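Local coordinates for actva-orf6 monooxygenase (Streptomyces coelicolor, PDB 1N5V), which probably oxidises an aromatic polyketide intermediate to its quinone in actinorhodin biosynthesis, as a small cofactor-independent monooxygenase, at residues 9-14 against 60-65. Numbering follows the deposited sequence.
Sequences GFVAVV and VNYAQW. With NOM (7-hydroxy-5-methyl-3,3a,5,11b-tetrahydro-1,4-dioxa-cyclopenta[a]anthracene-2,6,11-trione), chain C.
The ring of Y62 meets V11 and V13 obliquely, with V11 CG1 3.4 Å from Y62 CE1 and V13 CG2 reaching Y62 CD1. Its CG is anti to the backbone N (chi1 -180°), which directs the ring along the strand to this meeting; Y62 OH is hydrogen-bonded to H51 of the second subunit, and the ring stacks on Y62 of that subunit. On the other sheet face, F10 receives W65 CB at its ring edge. The W65 indole presents its own edge to the ligand NOM: NE1 donates to NOM O2 at 2.9 Å with an N-H...O angle of 152°, while C5 of NOM lies in the indole plane. CG of W65 stands beside the backbone N (chi1 -74°), turning this edge along the sheet toward the ligand. Y71, whose OH is also hydrogen-bonded to NOM, meets the indole edge-to-face. A12, V14, N61 and A63 continue this face of the pocket; A63 CB approaches NOM O2 to 3.4 Å and V14 CG2 lies 3.7 Å from NOM C8. The backbones run antiparallel, with hydrogen-bonded pairs A12-A63 and V14-N61. W65 O accepts hydrogen bonds from G9 N and F10 N, both at 3.0 Å, the former in the carbonyl plane and the latter tilted from it, whereas W65 N returns a 2.8 Å bond to F10 O. Two residues facing one define a classic beta bulge, where strand 10-17 begins and strand 58-65 ends, the central strands of a dimeric alpha+beta barrel fold, whose sheet has one face lining the ligand pocket and the other contributing to the subunit interface.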
ATOM      1  N   GLY A   9       5.675  10.303  -6.655  1.00 35.37           N
ATOM      2  CA  GLY A   9       5.716   9.882  -8.065  1.00 34.36           C
ATOM      3  C   GLY A   9       5.890   8.378  -8.224  1.00 32.98           C
ATOM      4  O   GLY A   9       5.740   7.899  -9.326  1.00 32.19           O
ATOM      5  N   PHE A  10       6.215   7.646  -7.164  1.00 29.87           N
ATOM      6  CA  PHE A  10       6.515   6.247  -7.325  1.00 30.24           C
ATOM      7  C   PHE A  10       6.363   5.551  -5.988  1.00 29.17           C
ATOM      8  O   PHE A  10       6.798   6.051  -4.972  1.00 31.74           O
ATOM      9  CB  PHE A  10       7.931   6.097  -7.886  1.00 30.28           C
ATOM     10  CG  PHE A  10       8.405   4.716  -8.236  1.00 29.69           C
ATOM     11  CD1 PHE A  10       8.117   4.159  -9.471  1.00 30.65           C
ATOM     12  CD2 PHE A  10       9.155   3.978  -7.337  1.00 29.03           C
ATOM     13  CE1 PHE A  10       8.532   2.879  -9.792  1.00 30.32           C
ATOM     14  CE2 PHE A  10       9.579   2.703  -7.667  1.00 29.47           C
ATOM     15  CZ  PHE A  10       9.319   2.158  -8.910  1.00 29.27           C
ATOM     16  N   VAL A  11       5.768   4.376  -6.040  1.00 27.95           N
ATOM     17  CA  VAL A  11       5.457   3.541  -4.913  1.00 24.46           C
ATOM     18  C   VAL A  11       5.963   2.139  -5.161  1.00 25.85           C
ATOM     19  O   VAL A  11       5.773   1.480  -6.182  1.00 27.63           O
ATOM     20  CB  VAL A  11       3.924   3.560  -4.672  1.00 22.56           C
ATOM     21  CG1 VAL A  11       3.467   2.542  -3.614  1.00 21.91           C
ATOM     22  CG2 VAL A  11       3.434   4.946  -4.255  1.00 20.89           C
ATOM     23  N   ALA A  12       6.563   1.580  -4.131  1.00 26.39           N
ATOM     24  CA  ALA A  12       7.013   0.189  -4.053  1.00 24.70           C
ATOM     25  C   ALA A  12       6.244  -0.438  -2.881  1.00 24.23           C
ATOM     26  O   ALA A  12       6.212   0.021  -1.735  1.00 23.46           O
ATOM     27  CB  ALA A  12       8.523   0.127  -3.821  1.00 22.88           C
ATOM     28  N   VAL A  13       5.547  -1.514  -3.149  1.00 25.51           N
ATOM     29  CA  VAL A  13       4.802  -2.277  -2.153  1.00 25.69           C
ATOM     30  C   VAL A  13       5.566  -3.589  -2.045  1.00 26.21           C
ATOM     31  O   VAL A  13       5.602  -4.362  -2.989  1.00 28.62           O
ATOM     32  CB  VAL A  13       3.366  -2.523  -2.616  1.00 25.13           C
ATOM     33  CG1 VAL A  13       2.671  -3.425  -1.612  1.00 25.70           C
ATOM     34  CG2 VAL A  13       2.645  -1.198  -2.804  1.00 21.78           C
ATOM     35  N   VAL A  14       6.201  -3.814  -0.927  1.00 25.65           N
ATOM     36  CA  VAL A  14       7.084  -4.927  -0.688  1.00 25.84           C
ATOM     37  C   VAL A  14       6.473  -5.792   0.412  1.00 24.74           C
ATOM     38  O   VAL A  14       6.421  -5.377   1.557  1.00 24.21           O
ATOM     39  CB  VAL A  14       8.492  -4.467  -0.242  1.00 26.54           C
ATOM     40  CG1 VAL A  14       9.453  -5.638  -0.144  1.00 28.80           C
ATOM     41  CG2 VAL A  14       9.106  -3.436  -1.198  1.00 26.45           C
ATOM     42  N   VAL A  60       4.171  -6.067   5.187  1.00 23.29           N
ATOM     43  CA  VAL A  60       4.087  -5.317   3.941  1.00 22.49           C
ATOM     44  C   VAL A  60       4.623  -3.905   4.120  1.00 24.17           C
ATOM     45  O   VAL A  60       4.219  -3.181   5.034  1.00 26.08           O
ATOM     46  CB  VAL A  60       2.632  -5.220   3.490  1.00 22.26           C
ATOM     47  CG1 VAL A  60       2.540  -4.395   2.194  1.00 22.16           C
ATOM     48  CG2 VAL A  60       2.009  -6.599   3.250  1.00 18.88           C
ATOM     49  N   ASN A  61       5.521  -3.444   3.303  1.00 23.24           N
ATOM     50  CA  ASN A  61       6.068  -2.086   3.320  1.00 22.68           C
ATOM     51  C   ASN A  61       5.406  -1.318   2.151  1.00 22.19           C
ATOM     52  O   ASN A  61       5.533  -1.792   1.046  1.00 19.00           O
ATOM     53  CB  ASN A  61       7.574  -2.170   3.010  1.00 23.87           C
ATOM     54  CG  ASN A  61       8.305  -0.854   2.854  1.00 24.85           C
ATOM     55  OD1 ASN A  61       7.850   0.192   3.244  1.00 22.72           O
ATOM     56  ND2 ASN A  61       9.557  -0.781   2.392  1.00 26.26           N
ATOM     57  N   TYR A  62       4.745  -0.216   2.341  1.00 21.87           N
ATOM     58  CA  TYR A  62       4.200   0.718   1.391  1.00 21.54           C
ATOM     59  C   TYR A  62       5.176   1.896   1.409  1.00 20.75           C
ATOM     60  O   TYR A  62       5.272   2.529   2.471  1.00 21.22           O
ATOM     61  CB  TYR A  62       2.815   1.240   1.798  1.00 22.23           C
ATOM     62  CG  TYR A  62       2.193   2.220   0.840  1.00 21.20           C
ATOM     63  CD1 TYR A  62       1.612   1.790  -0.344  1.00 23.92           C
ATOM     64  CD2 TYR A  62       2.197   3.587   1.108  1.00 23.09           C
ATOM     65  CE1 TYR A  62       1.028   2.680  -1.287  1.00 21.67           C
ATOM     66  CE2 TYR A  62       1.663   4.496   0.201  1.00 23.67           C
ATOM     67  CZ  TYR A  62       1.094   4.016  -0.970  1.00 23.67           C
ATOM     68  OH  TYR A  62       0.600   4.922  -1.863  1.00 26.93           O
ATOM     69  N   ALA A  63       6.025   1.987   0.408  1.00 21.46           N
ATOM     70  CA  ALA A  63       7.095   2.962   0.344  1.00 22.32           C
ATOM     71  C   ALA A  63       6.821   4.029  -0.709  1.00 23.74           C
ATOM     72  O   ALA A  63       6.404   3.778  -1.866  1.00 25.41           O
ATOM     73  CB  ALA A  63       8.389   2.220   0.105  1.00 18.92           C
ATOM     74  N   GLN A  64       6.974   5.277  -0.337  1.00 22.50           N
ATOM     75  CA  GLN A  64       6.682   6.432  -1.199  1.00 23.79           C
ATOM     76  C   GLN A  64       7.981   7.116  -1.621  1.00 25.75           C
ATOM     77  O   GLN A  64       8.856   7.286  -0.772  1.00 24.76           O
ATOM     78  CB  GLN A  64       5.874   7.470  -0.402  1.00 25.40           C
ATOM     79  CG  GLN A  64       4.416   7.200  -0.144  1.00 24.46           C
ATOM     80  CD  GLN A  64       3.775   8.213   0.805  1.00 25.95           C
ATOM     81  OE1 GLN A  64       4.426   8.734   1.737  1.00 27.00           O
ATOM     82  NE2 GLN A  64       2.487   8.520   0.653  1.00 24.85           N
ATOM     83  N   TRP A  65       8.145   7.406  -2.916  1.00 26.06           N
ATOM     84  CA  TRP A  65       9.300   7.968  -3.516  1.00 27.87           C
ATOM     85  C   TRP A  65       8.867   9.121  -4.437  1.00 30.23           C
ATOM     86  O   TRP A  65       7.768   9.045  -4.982  1.00 29.38           O
ATOM     87  CB  TRP A  65      10.139   7.000  -4.409  1.00 25.20           C
ATOM     88  CG  TRP A  65      10.882   6.052  -3.531  1.00 25.19           C
ATOM     89  CD1 TRP A  65      10.364   4.884  -3.005  1.00 22.67           C
ATOM     90  CD2 TRP A  65      12.208   6.234  -2.979  1.00 24.66           C
ATOM     91  NE1 TRP A  65      11.322   4.346  -2.178  1.00 24.38           N
ATOM     92  CE2 TRP A  65      12.458   5.122  -2.157  1.00 23.90           C
ATOM     93  CE3 TRP A  65      13.183   7.185  -3.101  1.00 23.70           C
ATOM     94  CZ2 TRP A  65      13.647   4.934  -1.488  1.00 25.62           C
ATOM     95  CZ3 TRP A  65      14.394   7.027  -2.442  1.00 26.42           C
ATOM     96  CH2 TRP A  65      14.622   5.909  -1.626  1.00 27.58           C
TER
HETATM   97  C1  NOM C1001      12.253   1.356   2.041  1.00 50.75           C
HETATM   98  C2  NOM C1001      12.711   0.053   2.130  1.00 50.41           C
HETATM   99  C3  NOM C1001      12.688  -0.750   0.995  1.00 50.77           C
HETATM  100  C4  NOM C1001      12.226  -0.291  -0.246  1.00 50.49           C
HETATM  101  C5  NOM C1001      11.780   1.029  -0.302  1.00 51.23           C
HETATM  102  C6  NOM C1001      11.810   1.849   0.823  1.00 50.92           C
HETATM  103  C10 NOM C1001      13.146  -2.103   1.064  1.00 50.93           C
HETATM  104  C9  NOM C1001      13.134  -2.954  -0.090  1.00 49.32           C
HETATM  105  C8  NOM C1001      12.677  -2.503  -1.343  1.00 48.37           C
HETATM  106  C7  NOM C1001      12.216  -1.136  -1.408  1.00 48.39           C
HETATM  107  O3  NOM C1001      11.816  -0.760  -2.496  1.00 46.86           O
HETATM  108  O4  NOM C1001      13.568  -2.599   2.106  1.00 52.18           O
HETATM  109  O2  NOM C1001      11.286   1.527  -1.487  1.00 51.44           O
HETATM  110  C13 NOM C1001      13.606  -4.256   0.075  1.00 50.64           C
HETATM  111  C14 NOM C1001      13.212  -5.226  -1.066  1.00 51.02           C
HETATM  112  O1  NOM C1001      13.141  -4.702  -2.352  1.00 49.84           O
HETATM  113  C11 NOM C1001      12.683  -3.363  -2.424  1.00 48.27           C
HETATM  114  C12 NOM C1001      11.864  -3.140  -3.669  1.00 45.66           C
HETATM  115  C15 NOM C1001      14.008  -6.500  -0.890  1.00 52.20           C
HETATM  116  C16 NOM C1001      14.445  -6.414   0.599  1.00 54.98           C
HETATM  117  O5  NOM C1001      14.976  -7.414   1.104  1.00 57.77           O
HETATM  118  O6  NOM C1001      14.253  -5.350   1.204  1.00 53.41           O